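Chromosome-partitioning protein Spo0J (Thermus thermophilus HB27, PDB 1VZ0) binds the centromere-like site parS, probably to partition chromosomes, and stimulates the ATPase activity of Soj. Local coordinates at residues L135-V140 / K146-V151; L158-E163 / A180-E185. One frame throughout, in Å; residues are numbered along the deposited sequence.

How the contacts relate
Both contacts belong to the helical, helix-turn-helix part of this ParB-family protein and follow one another in series, neither nested nor crossed. Past helix 120-132 the chain enters helix 137-144, turns, and starts helix 148-156; contact 1 joins the first turns of these two helices and closes the short loop formed by the rest of helix 137-144 and the turn after it. Helix 148-156 then leads into 158-163, where contact 2 opens. The chain runs through helix 162-169 into helix 175-183, whose C-terminal part comes back onto 158-163 and closes a wider loop. The centres lie about 21 Å apart and the contacts do not touch, but helix 120-132 touches Val140 and Val151 of contact 1 and, farther on, Leu158 at the start of 158-163.

Contact 1: L135-V140 / K146-V151; sequences LTQEEV and KARSTV
Gln137 and Glu138, on the first turn of helix 137-144, meet the side chain of Arg148, which opens helix 148-156; these are the two helices of the inferred DNA-binding helix-turn-helix motif. Arg148 extends as a long rod beside the first turn of helix 137-144: CG lies anti to the backbone N (chi1 -176°) and the chain stays extended as far as NE. Glu138 runs alongside it in the same direction. Its CB leaves the helix away from the partner, but a bend at chi2 (76°) brings the carboxylate back over one guanidinium face, offset toward its rim, with CD 4.0 Å above the plane. OE1 of Glu138 is 3.4 Å from Arg148 NE, a salt bridge held by charge alone, because the oxygen sits well out of the guanidinium plane and the N-H groups are directed elsewhere. Gln137 instead crosses the arginine at about a right angle, its CB packing 3.7 Å from Arg148 CG. A long, flexible arginine suits this place because its methylenes can pack while its charge faces a glutamate. Deeper in, the contact turns apolar. Val151 directs its side chain toward helix 137-144, where its CG1 lies 4.3 Å from Gln137 CB. Valine suits this buried place, bringing methyls to the interface with no polar group to satisfy, and Tyr127 of helix 120-132 touches both Val140 and Val151. Here the two valines cross obliquely, CG1 of Val140 meeting CG1 of Val151 at 4.2 Å.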
loop_
_atom_site.group_PDB
_atom_site.type_symbol
_atom_site.label_atom_id
_atom_site.label_comp_id
_atom_site.label_asym_id
_atom_site.label_seq_id
_atom_site.Cartn_x
_atom_site.Cartn_y
_atom_site.Cartn_z
ATOM N N LEU C 135 1.596 24.474 -3.149
ATOM C CA LEU C 135 1.119 24.518 -1.773
ATOM C C LEU C 135 2.236 24.653 -0.757
ATOM O O LEU C 135 3.408 24.405 -1.051
ATOM C CB LEU C 135 0.300 23.279 -1.425
ATOM C CG LEU C 135 -1.135 23.217 -1.938
ATOM C CD1 LEU C 135 -1.134 23.013 -3.442
ATOM C CD2 LEU C 135 -1.868 22.079 -1.247
ATOM N N THR C 136 1.841 25.050 0.448
ATOM C CA THR C 136 2.758 25.226 1.556
ATOM C C THR C 136 2.535 24.049 2.485
ATOM O O THR C 136 1.488 23.396 2.433
ATOM C CB THR C 136 2.448 26.506 2.347
ATOM O OG1 THR C 136 2.108 27.558 1.440
ATOM C CG2 THR C 136 3.664 26.929 3.170
ATOM N N GLN C 137 3.518 23.784 3.338
ATOM C CA GLN C 137 3.413 22.689 4.287
ATOM C C GLN C 137 2.156 22.887 5.128
ATOM O O GLN C 137 1.489 21.925 5.506
ATOM C CB GLN C 137 4.656 22.646 5.183
ATOM C CG GLN C 137 5.962 22.507 4.407
ATOM C CD GLN C 137 7.136 22.153 5.296
ATOM O OE1 GLN C 137 8.278 22.076 4.838
ATOM N NE2 GLN C 137 6.861 21.930 6.575
ATOM N N GLU C 138 1.833 24.149 5.395
ATOM C CA GLU C 138 0.663 24.506 6.184
ATOM C C GLU C 138 -0.620 24.023 5.515
ATOM O O GLU C 138 -1.416 23.309 6.126
ATOM C CB GLU C 138 0.601 26.027 6.384
ATOM C CG GLU C 138 1.767 26.630 7.183
ATOM C CD GLU C 138 3.064 26.738 6.383
ATOM O OE1 GLU C 138 3.630 25.695 5.997
ATOM O OE2 GLU C 138 3.520 27.875 6.139
ATOM N N GLU C 139 -0.816 24.416 4.260
ATOM C CA GLU C 139 -2.005 24.028 3.501
ATOM C C GLU C 139 -2.018 22.518 3.305
ATOM O O GLU C 139 -3.070 21.877 3.371
ATOM C CB GLU C 139 -2.003 24.716 2.137
ATOM C CG GLU C 139 -1.492 26.141 2.180
ATOM C CD GLU C 139 -1.436 26.777 0.810
ATOM O OE1 GLU C 139 -0.870 26.152 -0.113
ATOM O OE2 GLU C 139 -1.951 27.906 0.658
ATOM N N VAL C 140 -0.836 21.964 3.044
ATOM C CA VAL C 140 -0.671 20.529 2.857
ATOM C C VAL C 140 -1.118 19.843 4.143
ATOM O O VAL C 140 -1.955 18.939 4.125
ATOM C CB VAL C 140 0.810 20.176 2.589
ATOM C CG1 VAL C 140 1.009 18.667 2.629
ATOM C CG2 VAL C 140 1.240 20.736 1.246
ATOM N N LYS C 146 -2.703 17.146 9.612
ATOM C CA LYS C 146 -1.514 16.804 10.383
ATOM C C LYS C 146 -0.699 18.057 10.678
ATOM O O LYS C 146 -0.897 19.094 10.044
ATOM C CB LYS C 146 -0.669 15.781 9.617
ATOM C CG LYS C 146 -1.417 14.485 9.352
ATOM C CD LYS C 146 -0.573 13.457 8.641
ATOM C CE LYS C 146 -1.384 12.199 8.373
ATOM N NZ LYS C 146 -0.566 11.118 7.750
ATOM N N ALA C 147 0.207 17.964 11.645
ATOM C CA ALA C 147 1.037 19.104 12.016
ATOM C C ALA C 147 2.060 19.421 10.933
ATOM O O ALA C 147 2.500 18.533 10.204
ATOM C CB ALA C 147 1.740 18.823 13.328
ATOM N N ARG C 148 2.434 20.693 10.830
ATOM C CA ARG C 148 3.411 21.106 9.837
ATOM C C ARG C 148 4.715 20.334 10.041
ATOM O O ARG C 148 5.396 19.978 9.079
ATOM C CB ARG C 148 3.687 22.609 9.938
ATOM C CG ARG C 148 4.628 23.104 8.853
ATOM C CD ARG C 148 5.173 24.489 9.125
ATOM N NE ARG C 148 6.193 24.836 8.140
ATOM C CZ ARG C 148 6.901 25.962 8.144
ATOM N NH1 ARG C 148 7.807 26.175 7.197
ATOM N NH2 ARG C 148 6.705 26.873 9.088
ATOM N N SER C 149 5.054 20.075 11.301
ATOM C CA SER C 149 6.274 19.350 11.628
ATOM C C SER C 149 6.213 17.920 11.099
ATOM O O SER C 149 7.233 17.358 10.703
ATOM C CB SER C 149 6.497 19.333 13.143
ATOM O OG SER C 149 5.471 18.608 13.795
ATOM N N THR C 150 5.024 17.330 11.095
ATOM C CA THR C 150 4.870 15.973 10.589
ATOM C C THR C 150 5.191 15.936 9.096
ATOM O O THR C 150 5.818 14.996 8.608
ATOM C CB THR C 150 3.439 15.447 10.799
ATOM O OG1 THR C 150 3.182 15.307 12.200
ATOM C CG2 THR C 150 3.261 14.092 10.130
ATOM N N VAL C 151 4.758 16.967 8.378
ATOM C CA VAL C 151 5.005 17.063 6.945
ATOM C C VAL C 151 6.482 17.297 6.651
ATOM O O VAL C 151 7.052 16.662 5.761
ATOM C CB VAL C 151 4.190 18.214 6.321
ATOM C CG1 VAL C 151 4.561 18.393 4.853
ATOM C CG2 VAL C 151 2.717 17.919 6.461
#

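Contact 2: L158-E163 / A180-E185; sequences LQLPPE and ALLMLE
Leu160 and Leu182 interlock where the chain leading into helix 162-169 packs on the C-terminal part of helix 175-183, within the all-helical region that follows the helix-turn-helix motif. Their side chains cross at about a right angle, and CD2 of Leu160 presses on CD2 of Leu182 at 3.4 Å, tighter than usual for two methyls. The same Leu160 methyl also rests 3.9 Å from CB of Leu181. Leucine suits both positions, its forked end offering apolar surface without a polar group to satisfy. Replacing Leu160 with an alanine would probably open a gap beside the Leu182 methyl and leave Leu181 CB without this neighbour. Leu181 itself also packs on Leu193 and Ile196 of helix 189-199, so the buried side continues into the next helix. Toward solvent the contact thins out to the exposed Gln159, which makes its nearest approach through its aliphatic CG. That CG sits between the backbone N and the carbonyl carbon (chi1 47°), a turn that carries the chain across Leu182. Gln159 CG still comes within 3.5 Å of Leu182 CD2, but the amide end fits more loosely, Gln159 NE2 lying 3.9 Å from that CD2.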
loop_
_atom_site.group_PDB
_atom_site.type_symbol
_atom_site.label_atom_id
_atom_site.label_comp_id
_atom_site.label_asym_id
_atom_site.label_seq_id
_atom_site.Cartn_x
_atom_site.Cartn_y
_atom_site.Cartn_z
ATOM N N LEU C 158 13.016 11.845 1.875
ATOM C CA LEU C 158 13.372 11.865 0.464
ATOM C C LEU C 158 14.833 12.147 0.137
ATOM O O LEU C 158 15.224 12.072 -1.024
ATOM C CB LEU C 158 12.472 12.841 -0.295
ATOM C CG LEU C 158 10.991 12.448 -0.239
ATOM C CD1 LEU C 158 10.178 13.423 -1.057
ATOM C CD2 LEU C 158 10.805 11.030 -0.762
ATOM N N GLN C 159 15.652 12.473 1.128
ATOM C CA GLN C 159 17.048 12.690 0.812
ATOM C C GLN C 159 17.856 11.438 1.095
ATOM O O GLN C 159 19.080 11.433 0.976
ATOM C CB GLN C 159 17.603 13.898 1.565
ATOM C CG GLN C 159 17.294 13.967 3.025
ATOM C CD GLN C 159 17.527 15.360 3.586
ATOM O OE1 GLN C 159 16.885 16.323 3.160
ATOM N NE2 GLN C 159 18.447 15.477 4.542
ATOM N N LEU C 160 17.161 10.361 1.451
ATOM C CA LEU C 160 17.831 9.092 1.728
ATOM C C LEU C 160 18.065 8.351 0.410
ATOM O O LEU C 160 17.347 8.551 -0.564
ATOM C CB LEU C 160 16.983 8.218 2.675
ATOM C CG LEU C 160 16.916 8.572 4.173
ATOM C CD1 LEU C 160 15.943 7.633 4.889
ATOM C CD2 LEU C 160 18.301 8.442 4.805
ATOM N N PRO C 161 19.095 7.512 0.354
ATOM C CA PRO C 161 19.332 6.783 -0.897
ATOM C C PRO C 161 18.179 5.805 -1.169
ATOM O O PRO C 161 17.550 5.300 -0.237
ATOM C CB PRO C 161 20.661 6.079 -0.642
ATOM C CG PRO C 161 20.707 5.944 0.863
ATOM C CD PRO C 161 20.148 7.247 1.345
ATOM N N PRO C 162 17.872 5.550 -2.450
ATOM C CA PRO C 162 16.793 4.635 -2.848
ATOM C C PRO C 162 16.738 3.314 -2.060
ATOM O O PRO C 162 15.672 2.918 -1.592
ATOM C CB PRO C 162 17.055 4.418 -4.340
ATOM C CG PRO C 162 17.620 5.752 -4.768
ATOM C CD PRO C 162 18.573 6.091 -3.631
ATOM N N GLU C 163 17.869 2.635 -1.904
ATOM C CA GLU C 163 17.867 1.374 -1.155
ATOM C C GLU C 163 17.435 1.538 0.312
ATOM O O GLU C 163 16.843 0.629 0.896
ATOM C CB GLU C 163 19.234 0.668 -1.241
ATOM C CG GLU C 163 20.429 1.572 -1.214
ATOM C CD GLU C 163 20.761 2.141 -2.579
ATOM O OE1 GLU C 163 21.268 1.383 -3.426
ATOM O OE2 GLU C 163 20.511 3.342 -2.807
ATOM N N ALA C 180 17.861 8.097 11.796
ATOM C CA ALA C 180 19.236 7.958 12.264
ATOM C C ALA C 180 20.186 8.029 11.063
ATOM O O ALA C 180 21.237 8.658 11.135
ATOM C CB ALA C 180 19.428 6.628 13.028
ATOM N N LEU C 181 19.810 7.383 9.962
ATOM C CA LEU C 181 20.642 7.396 8.759
ATOM C C LEU C 181 20.771 8.812 8.200
ATOM O O LEU C 181 21.777 9.137 7.595
ATOM C CB LEU C 181 20.069 6.451 7.683
ATOM C CG LEU C 181 20.130 4.947 7.992
ATOM C CD1 LEU C 181 19.438 4.167 6.881
ATOM C CD2 LEU C 181 21.582 4.483 8.135
ATOM N N LEU C 182 19.753 9.644 8.410
ATOM C CA LEU C 182 19.783 11.025 7.933
ATOM C C LEU C 182 20.790 11.846 8.710
ATOM O O LEU C 182 21.187 12.907 8.248
ATOM C CB LEU C 182 18.406 11.702 8.059
ATOM C CG LEU C 182 17.365 11.322 6.994
ATOM C CD1 LEU C 182 16.032 11.983 7.305
ATOM C CD2 LEU C 182 17.868 11.749 5.605
ATOM N N MET C 183 21.194 11.366 9.886
ATOM C CA MET C 183 22.170 12.080 10.704
ATOM C C MET C 183 23.581 11.732 10.253
ATOM O O MET C 183 24.542 12.413 10.600
ATOM C CB MET C 183 21.978 11.762 12.205
ATOM C CG MET C 183 20.605 12.211 12.752
ATOM S SD MET C 183 20.415 12.339 14.559
ATOM C CE MET C 183 21.158 10.750 15.030
ATOM N N LEU C 184 23.718 10.673 9.468
ATOM C CA LEU C 184 25.036 10.293 8.967
ATOM C C LEU C 184 25.305 11.114 7.722
ATOM O O LEU C 184 24.368 11.573 7.083
ATOM C CB LEU C 184 25.076 8.805 8.601
ATOM C CG LEU C 184 24.921 7.760 9.705
ATOM C CD1 LEU C 184 24.967 6.364 9.092
ATOM C CD2 LEU C 184 26.023 7.932 10.734
ATOM N N GLU C 185 26.574 11.320 7.387
ATOM C CA GLU C 185 26.917 12.074 6.182
ATOM C C GLU C 185 26.430 11.237 4.997
ATOM O O GLU C 185 26.474 10.010 5.037
ATOM C CB GLU C 185 28.434 12.304 6.080
ATOM C CG GLU C 185 28.981 13.297 7.093
ATOM C CD GLU C 185 28.366 14.681 6.937
ATOM O OE1 GLU C 185 27.927 15.263 7.945
ATOM O OE2 GLU C 185 28.319 15.189 5.801
#